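Local atomic coordinates of 2-c-methyl-d-erythritol 4-phosphate cytidylyltransferase (Streptococcus pneumoniae, PDB entry 2VSH), a protein that transfers the cytidylyl group of CTP to D-ribitol 5-phosphate, making the CDP-activated ribitol used for teichoic acid precursors. Residues 37-42 with 68-73; 91-96 with 107-112; 216-221 with 226-231. All coordinates share one frame; numbering follows the deposited sequence. Where two conformers were deposited one is given.

Overall arrangement
Contacts 1 and 2 lie on opposite faces of the GT-A-like mixed sheet, and contact 3 lies beyond it, where helix 223-232 meets the second subunit. Contact 1 sets helix 33-42 against the turn that follows helix 59-69, and contact 2 seats helix 86-100 on the sheet; their centres are about 18 Å apart. They meet at strand 108-113, where Thr37 CG2 packs on His112 CD2 at 3.7 Å. The same histidine leads to contact 3, with His112 CE1 4.0 Å from Asn217 OD1. Contact 2 is closest to the probable CTP site, the side chains of Ile93 and Leu8 being about 4 Å apart; in contact 1 the side chain of Ile38 is about 7 Å from that of Ser114.

Contact 1: residues 37-42 with 68-73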
# COMPACT_ATOMS: atom_id res chain seq x y z
N THR A 37 -16.08 -10.92 -10.96
CA THR A 37 -14.74 -11.21 -11.45
C THR A 37 -14.78 -12.22 -12.61
O THR A 37 -14.13 -12.03 -13.64
CB THR A 37 -13.84 -11.76 -10.29
OG1 THR A 37 -13.77 -10.79 -9.23
CG2 THR A 37 -12.43 -12.04 -10.79
N ILE A 38 -15.53 -13.30 -12.43
CA ILE A 38 -15.70 -14.31 -13.49
C ILE A 38 -16.31 -13.67 -14.76
O ILE A 38 -15.84 -13.94 -15.88
CB ILE A 38 -16.54 -15.50 -13.04
CG1 ILE A 38 -15.81 -16.31 -11.96
CG2 ILE A 38 -16.88 -16.42 -14.23
CD1 ILE A 38 -16.70 -17.37 -11.26
N GLU A 39 -17.32 -12.82 -14.56
CA GLU A 39 -17.96 -12.04 -15.63
C GLU A 39 -16.98 -11.31 -16.55
O GLU A 39 -17.17 -11.30 -17.75
CB GLU A 39 -18.92 -10.99 -15.06
CG GLU A 39 -20.34 -11.50 -14.86
CD GLU A 39 -21.22 -10.49 -14.13
OE1 GLU A 39 -20.79 -9.33 -13.96
OE2 GLU A 39 -22.35 -10.86 -13.73
N LYS A 40 -15.96 -10.69 -15.97
CA LYS A 40 -14.96 -9.96 -16.73
C LYS A 40 -14.17 -10.86 -17.68
O LYS A 40 -13.62 -10.35 -18.66
CB LYS A 40 -13.97 -9.22 -15.81
CG LYS A 40 -14.57 -8.17 -14.87
CD LYS A 40 -15.25 -7.05 -15.62
CE LYS A 40 -15.55 -5.90 -14.69
NZ LYS A 40 -16.61 -6.27 -13.69
N PHE A 41 -14.13 -12.16 -17.40
CA PHE A 41 -13.39 -13.14 -18.23
C PHE A 41 -14.23 -13.87 -19.29
O PHE A 41 -13.69 -14.33 -20.30
CB PHE A 41 -12.67 -14.18 -17.37
CG PHE A 41 -11.40 -13.68 -16.73
CD1 PHE A 41 -10.17 -13.86 -17.36
CD2 PHE A 41 -11.43 -13.04 -15.48
CE1 PHE A 41 -8.99 -13.41 -16.77
CE2 PHE A 41 -10.24 -12.58 -14.88
CZ PHE A 41 -9.02 -12.76 -15.53
N VAL A 42 -15.54 -14.00 -19.04
CA VAL A 42 -16.46 -14.68 -19.97
C VAL A 42 -16.60 -14.04 -21.35
O VAL A 42 -16.89 -14.74 -22.32
CB VAL A 42 -17.91 -14.92 -19.38
CG1 VAL A 42 -17.86 -15.65 -18.04
CG2 VAL A 42 -18.73 -13.62 -19.30
N LYS A 68 -26.81 -19.92 -10.64
CA LYS A 68 -27.74 -18.83 -10.33
C LYS A 68 -27.44 -17.56 -11.12
O LYS A 68 -28.35 -16.92 -11.64
CB LYS A 68 -27.71 -18.50 -8.84
CG LYS A 68 -28.79 -17.51 -8.40
CD LYS A 68 -28.69 -17.15 -6.93
CE LYS A 68 -30.00 -16.60 -6.39
NZ LYS A 68 -30.51 -15.44 -7.16
N TYR A 69 -26.16 -17.18 -11.17
CA TYR A 69 -25.78 -15.88 -11.71
C TYR A 69 -25.26 -15.91 -13.14
O TYR A 69 -25.34 -14.91 -13.85
CB TYR A 69 -24.78 -15.15 -10.78
CG TYR A 69 -25.43 -14.67 -9.50
CD1 TYR A 69 -25.31 -15.40 -8.31
CD2 TYR A 69 -26.22 -13.52 -9.49
CE1 TYR A 69 -25.94 -14.97 -7.14
CE2 TYR A 69 -26.85 -13.08 -8.34
CZ TYR A 69 -26.69 -13.80 -7.16
OH TYR A 69 -27.34 -13.36 -6.04
N LEU A 70 -24.74 -17.06 -13.57
CA LEU A 70 -24.10 -17.18 -14.88
C LEU A 70 -24.49 -18.48 -15.62
O LEU A 70 -23.62 -19.15 -16.16
CB LEU A 70 -22.58 -17.12 -14.71
CG LEU A 70 -21.96 -15.84 -14.15
CD1 LEU A 70 -20.53 -16.12 -13.76
CD2 LEU A 70 -22.02 -14.69 -15.16
N PRO A 71 -25.80 -18.82 -15.64
CA PRO A 71 -26.23 -20.11 -16.20
C PRO A 71 -25.87 -20.30 -17.67
O PRO A 71 -25.63 -21.41 -18.11
CB PRO A 71 -27.76 -20.08 -16.02
CG PRO A 71 -28.11 -18.67 -15.92
CD PRO A 71 -26.96 -18.04 -15.17
N LEU A 72 -25.78 -19.19 -18.39
CA LEU A 72 -25.43 -19.18 -19.81
C LEU A 72 -23.95 -19.54 -20.02
O LEU A 72 -23.56 -19.94 -21.11
CB LEU A 72 -25.71 -17.79 -20.37
CG LEU A 72 -26.25 -17.45 -21.74
CD1 LEU A 72 -27.38 -18.38 -22.20
CD2 LEU A 72 -26.73 -16.00 -21.66
N TYR A 73 -23.14 -19.42 -18.98
CA TYR A 73 -21.70 -19.69 -19.08
C TYR A 73 -21.24 -20.92 -18.28
O TYR A 73 -20.05 -21.15 -18.11
CB TYR A 73 -20.89 -18.45 -18.71
CG TYR A 73 -21.30 -17.20 -19.46
CD1 TYR A 73 -20.76 -16.90 -20.72
CD2 TYR A 73 -22.23 -16.32 -18.92
CE1 TYR A 73 -21.15 -15.75 -21.42
CE2 TYR A 73 -22.62 -15.18 -19.60
CZ TYR A 73 -22.08 -14.90 -20.84
OH TYR A 73 -22.47 -13.75 -21.50
O HOH W 1 -24.59 -12.28 -13.07
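Segment 37-42 of helix 33-42 runs past the point where helix 59-69 gives way to a turn, with CA atoms 8.0 Å apart at Glu39 and Leu70 and 7.3 Å apart at Val42 and Tyr73. Each helix belongs to a beta-alpha-beta crossover of the Rossmann-like half of the fold: helix 33-42 lies between the parallel strands 3-9 and 50-54, helix 59-69 between 50-54 and 77-81. The contact therefore joins one crossover helix to the turn that leaves the next, and Ile38 and Val42 also rest on strand 50-54.

Leu70, the first residue to leave helical angles, fills the middle. Its CG lies opposite the carbonyl carbon (chi1 -63°), and the two methyls divide between two residues of the facing helix. CD1 takes the CG2 branch of Ile38 at 3.7 Å, while CD2 presses against the aliphatic CG of Glu39 at 3.6 Å.

One helical turn along, Val42 lies over a face of the Tyr73 ring, the two side chains meeting at about a right angle. Its CG2 makes a CH-pi contact 3.9 Å from the Tyr73 ring centroid and only 14° off the normal, while CB and CG1 reach the CG-CD1 side of the same ring. Tyr73 is brought here by the turn after the helix, in which Tyr73 N donates to Leu70 O at 2.9 Å.

Beside these apolar contacts the links are polar. Glu39 is gripped at both carboxylate oxygens: OE1 forms a salt bridge with Arg31, and Glu39 OE2 accepts a hydrogen bond of 2.7 Å from a water that also donates to the helix-end carbonyl Tyr69 O at 2.8 Å.

Contact 2: residues 91-96 with 107-112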
# COMPACT_ATOMS: atom_id res chain seq x y z
N LYS A 91 -1.39 -24.64 -8.96
CA LYS A 91 -1.10 -26.01 -9.36
C LYS A 91 -2.41 -26.80 -9.54
O LYS A 91 -2.58 -27.50 -10.53
CB LYS A 91 -0.18 -26.69 -8.35
CG LYS A 91 -0.08 -28.23 -8.49
CD LYS A 91 0.55 -28.88 -7.29
CE LYS A 91 -0.43 -29.00 -6.09
NZ LYS A 91 -1.38 -30.17 -6.13
N ASN A 92 -3.33 -26.67 -8.58
CA ASN A 92 -4.61 -27.37 -8.63
C ASN A 92 -5.41 -26.97 -9.86
O ASN A 92 -6.01 -27.83 -10.52
CB ASN A 92 -5.41 -27.09 -7.36
CG ASN A 92 -4.97 -27.92 -6.21
OD1 ASN A 92 -3.96 -28.62 -6.28
ND2 ASN A 92 -5.71 -27.87 -5.13
N ILE A 93 -5.41 -25.67 -10.15
CA ILE A 93 -6.04 -25.12 -11.36
C ILE A 93 -5.43 -25.73 -12.63
O ILE A 93 -6.17 -26.16 -13.53
CB ILE A 93 -5.98 -23.55 -11.35
CG1 ILE A 93 -7.02 -23.01 -10.35
CG2 ILE A 93 -6.24 -22.95 -12.75
CD1 ILE A 93 -6.84 -21.54 -9.94
N ILE A 94 -4.10 -25.79 -12.68
CA ILE A 94 -3.40 -26.31 -13.85
C ILE A 94 -3.74 -27.80 -14.03
O ILE A 94 -3.94 -28.26 -15.16
CB ILE A 94 -1.88 -26.06 -13.75
CG1 ILE A 94 -1.59 -24.55 -13.89
CG2 ILE A 94 -1.12 -26.87 -14.80
CD1 ILE A 94 -0.16 -24.15 -13.55
N GLU A 95 -3.84 -28.52 -12.92
CA GLU A 95 -4.23 -29.94 -12.96
C GLU A 95 -5.63 -30.13 -13.54
O GLU A 95 -5.84 -31.03 -14.36
CB GLU A 95 -4.09 -30.59 -11.57
CG GLU A 95 -2.64 -30.82 -11.16
CD GLU A 95 -2.47 -31.37 -9.76
OE1 GLU A 95 -1.43 -31.99 -9.52
OE2 GLU A 95 -3.36 -31.17 -8.89
N ALA A 96 -6.57 -29.29 -13.12
CA ALA A 96 -7.95 -29.30 -13.64
C ALA A 96 -7.98 -28.99 -15.14
O ALA A 96 -8.70 -29.62 -15.91
CB ALA A 96 -8.81 -28.31 -12.87
N ASP A 107 0.40 -23.85 -23.84
CA ASP A 107 -0.85 -23.48 -23.17
C ASP A 107 -0.59 -22.52 -22.00
O ASP A 107 0.31 -22.74 -21.21
CB ASP A 107 -1.61 -24.71 -22.67
CG ASP A 107 -2.11 -25.60 -23.79
OD1 ASP A 107 -2.33 -25.09 -24.91
OD2 ASP A 107 -2.24 -26.82 -23.57
N ILE A 108 -1.40 -21.46 -21.92
CA ILE A 108 -1.18 -20.37 -20.98
C ILE A 108 -2.33 -20.26 -19.95
O ILE A 108 -3.47 -20.59 -20.27
CB ILE A 108 -1.02 -19.04 -21.78
CG1 ILE A 108 0.39 -18.93 -22.37
CG2 ILE A 108 -1.32 -17.82 -20.91
CD1 ILE A 108 0.45 -18.01 -23.58
N VAL A 109 -2.02 -19.86 -18.72
CA VAL A 109 -3.05 -19.54 -17.74
C VAL A 109 -2.91 -18.08 -17.31
O VAL A 109 -1.81 -17.63 -16.97
CB VAL A 109 -3.07 -20.51 -16.50
CG1 VAL A 109 -1.78 -20.43 -15.66
CG2 VAL A 109 -4.30 -20.24 -15.61
N VAL A 110 -4.02 -17.35 -17.38
CA VAL A 110 -4.11 -16.00 -16.83
C VAL A 110 -4.66 -16.11 -15.41
O VAL A 110 -5.87 -16.27 -15.23
CB VAL A 110 -5.00 -15.07 -17.72
CG1 VAL A 110 -5.07 -13.64 -17.14
CG2 VAL A 110 -4.48 -15.00 -19.16
N THR A 111 -3.78 -16.06 -14.40
CA THR A 111 -4.18 -16.18 -13.00
C THR A 111 -4.57 -14.82 -12.42
O THR A 111 -3.96 -13.80 -12.74
CB THR A 111 -3.09 -16.84 -12.09
OG1 THR A 111 -1.97 -15.95 -11.91
CG2 THR A 111 -2.61 -18.19 -12.67
N HIS A 112 -5.61 -14.82 -11.57
CA HIS A 112 -6.18 -13.56 -11.09
C HIS A 112 -6.94 -13.79 -9.78
O HIS A 112 -7.64 -14.80 -9.64
CB HIS A 112 -7.11 -12.95 -12.16
CG HIS A 112 -7.62 -11.59 -11.81
ND1 HIS A 112 -6.81 -10.48 -11.75
CD2 HIS A 112 -8.87 -11.16 -11.49
CE1 HIS A 112 -7.54 -9.42 -11.43
NE2 HIS A 112 -8.79 -9.81 -11.25
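Helix 86-100 and the strand it leads into, 108-113, form part of the Rossmann-like core, and here Ile93 and Ile94 settle on Val109. The nearest CA atoms, those of Ile94 and Val109, are 7.8 Å apart. Val109 points at the helix, whereas the next residue, Val110, points to the opposite face of the sheet, where helix 33-42 lies.

The meeting is a light one between branched side chains. With CG1 of Val109 between the backbone N and the carbonyl carbon (chi1 64°) and CG2 anti to N, CG2 is directed at Ile93 CG2, 4.4 Å away, and CG1 at Ile94 CG1, 4.5 Å away. Ile94 was modelled in two conformers, and its contact holds for one of them and is less certain. Helix 176-184 covers Ile94 through Cys176, Phe179 and Met180, and Cys176 also touches Val109. Ile93 lies close to Leu8 and Ser89, both probable CTP-binding residues, which places the contact probably next to the nucleotide site.

The outer side of the helix is polar. Asn92 ND2 donates to Lys81 O, and Lys91 NZ pairs with Glu95 OE2 while donating to Asn92 OD1 at 3.0 Å, almost in line with that C=O bond (173°).

Contact 3: residues 216-221 with 226-231; sequences SNLKIT and LKIAKS
Unusually, two methyls of an irregular segment sit directly on the backbone of a helix: Leu218 CD2 is 3.7 Å from Ala229 N, and Ile220 CG2 is 3.8 Å from Leu226 N. The helix is 223-232, near the C-terminus of this GT-A-like cytidylyltransferase, and it packs against the loop that has just led into it from strand 208-212.

An inverse gamma turn centred on Asn217 precedes an extended run in which Leu218 and Ile220 face the helix. Leu218 has CG anti to its backbone N (chi1 176°), carrying CD2 onto the helix surface beside Ile228 and Ala229; there it crosses the Ile228 side chain at a slant, 3.8 Å from CG2. Ile220 uses two branches, CG2 against the Leu226 backbone and CG1-CD1 against Ala229.

Two points of the segment are held by hydrogen bonds. Asn217 ND2 reaches Thr170 O and Gln169 OE1, while Thr221 N pairs with Asp225 OD2 near the start of the helix. The helix also serves the dimer: Ile228 packs on Ile228 of the second subunit, and Lys227 NZ bonds Ser231 OG of that subunit.

Ala229 is buried and also touches Leu28 and Phe118; its CB meets the end of the isoleucine chain, Ile220 CD1, at 3.6 Å.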
# COMPACT_ATOMS: atom_id res chain seq x y z
N SER A 216 -7.60 1.47 -9.88
CA SER A 216 -8.95 0.96 -9.63
C SER A 216 -9.00 -0.58 -9.55
O SER A 216 -9.99 -1.13 -9.09
CB SER A 216 -9.90 1.44 -10.74
OG SER A 216 -9.49 0.88 -11.98
N ASN A 217 -7.94 -1.28 -9.98
CA ASN A 217 -7.87 -2.76 -9.84
C ASN A 217 -7.71 -3.17 -8.36
O ASN A 217 -6.83 -3.96 -8.00
CB ASN A 217 -6.77 -3.33 -10.74
CG ASN A 217 -6.77 -4.87 -10.81
OD1 ASN A 217 -7.77 -5.54 -10.58
ND2 ASN A 217 -5.62 -5.42 -11.19
N LEU A 218 -8.62 -2.64 -7.53
CA LEU A 218 -8.66 -2.87 -6.08
C LEU A 218 -8.76 -4.35 -5.71
O LEU A 218 -9.50 -5.10 -6.34
CB LEU A 218 -9.86 -2.09 -5.48
CG LEU A 218 -10.23 -2.21 -3.99
CD1 LEU A 218 -9.22 -1.50 -3.08
CD2 LEU A 218 -11.62 -1.65 -3.71
N LYS A 219 -8.01 -4.75 -4.69
CA LYS A 219 -8.15 -6.04 -4.06
C LYS A 219 -9.05 -5.87 -2.83
O LYS A 219 -8.74 -5.10 -1.93
CB LYS A 219 -6.78 -6.59 -3.65
CG LYS A 219 -6.83 -8.03 -3.18
CD LYS A 219 -5.46 -8.57 -2.80
CE LYS A 219 -5.50 -10.08 -2.79
NZ LYS A 219 -4.29 -10.64 -2.17
N ILE A 220 -10.19 -6.57 -2.82
CA ILE A 220 -11.15 -6.38 -1.73
C ILE A 220 -10.79 -7.34 -0.60
O ILE A 220 -11.17 -8.50 -0.63
CB ILE A 220 -12.63 -6.54 -2.19
CG1 ILE A 220 -12.92 -5.57 -3.34
CG2 ILE A 220 -13.59 -6.30 -1.02
CD1 ILE A 220 -14.19 -5.88 -4.14
N THR A 221 -10.03 -6.84 0.36
CA THR A 221 -9.50 -7.63 1.48
C THR A 221 -10.19 -7.25 2.79
O THR A 221 -10.65 -8.12 3.52
CB THR A 221 -7.96 -7.41 1.61
OG1 THR A 221 -7.30 -8.02 0.50
CG2 THR A 221 -7.42 -8.00 2.90
N LEU A 226 -14.05 -3.02 0.91
CA LEU A 226 -15.44 -3.27 0.54
C LEU A 226 -16.21 -1.96 0.33
O LEU A 226 -16.97 -1.83 -0.63
CB LEU A 226 -16.12 -4.10 1.64
CG LEU A 226 -17.16 -5.19 1.32
CD1 LEU A 226 -18.21 -5.22 2.42
CD2 LEU A 226 -17.83 -5.05 -0.06
N LYS A 227 -16.02 -1.00 1.25
CA LYS A 227 -16.63 0.33 1.16
C LYS A 227 -16.19 1.06 -0.11
O LYS A 227 -17.00 1.65 -0.81
CB LYS A 227 -16.23 1.20 2.35
CG LYS A 227 -16.58 0.68 3.72
CD LYS A 227 -16.16 1.75 4.74
CE LYS A 227 -16.41 1.28 6.17
NZ LYS A 227 -15.95 2.32 7.14
N ILE A 228 -14.89 1.02 -0.38
CA ILE A 228 -14.33 1.59 -1.60
C ILE A 228 -15.01 0.94 -2.82
O ILE A 228 -15.59 1.64 -3.65
CB ILE A 228 -12.79 1.48 -1.64
CG1 ILE A 228 -12.18 2.28 -0.48
CG2 ILE A 228 -12.24 2.01 -2.97
CD1 ILE A 228 -10.72 1.91 -0.17
N ALA A 229 -15.00 -0.39 -2.89
CA ALA A 229 -15.67 -1.13 -3.97
C ALA A 229 -17.12 -0.69 -4.21
O ALA A 229 -17.53 -0.44 -5.35
CB ALA A 229 -15.60 -2.63 -3.72
N LYS A 230 -17.90 -0.58 -3.12
CA LYS A 230 -19.28 -0.12 -3.20
C LYS A 230 -19.42 1.29 -3.78
O LYS A 230 -20.32 1.55 -4.57
CB LYS A 230 -19.94 -0.13 -1.82
CG LYS A 230 -20.17 -1.49 -1.20
CD LYS A 230 -21.01 -1.29 0.09
CE LYS A 230 -21.03 -2.54 0.95
NZ LYS A 230 -21.78 -2.29 2.22
N SER A 231 -18.53 2.20 -3.35
CA SER A 231 -18.52 3.58 -3.84
C SER A 231 -18.21 3.60 -5.33
O SER A 231 -18.73 4.44 -6.05
CB SER A 231 -17.49 4.43 -3.09
OG SER A 231 -16.15 4.10 -3.47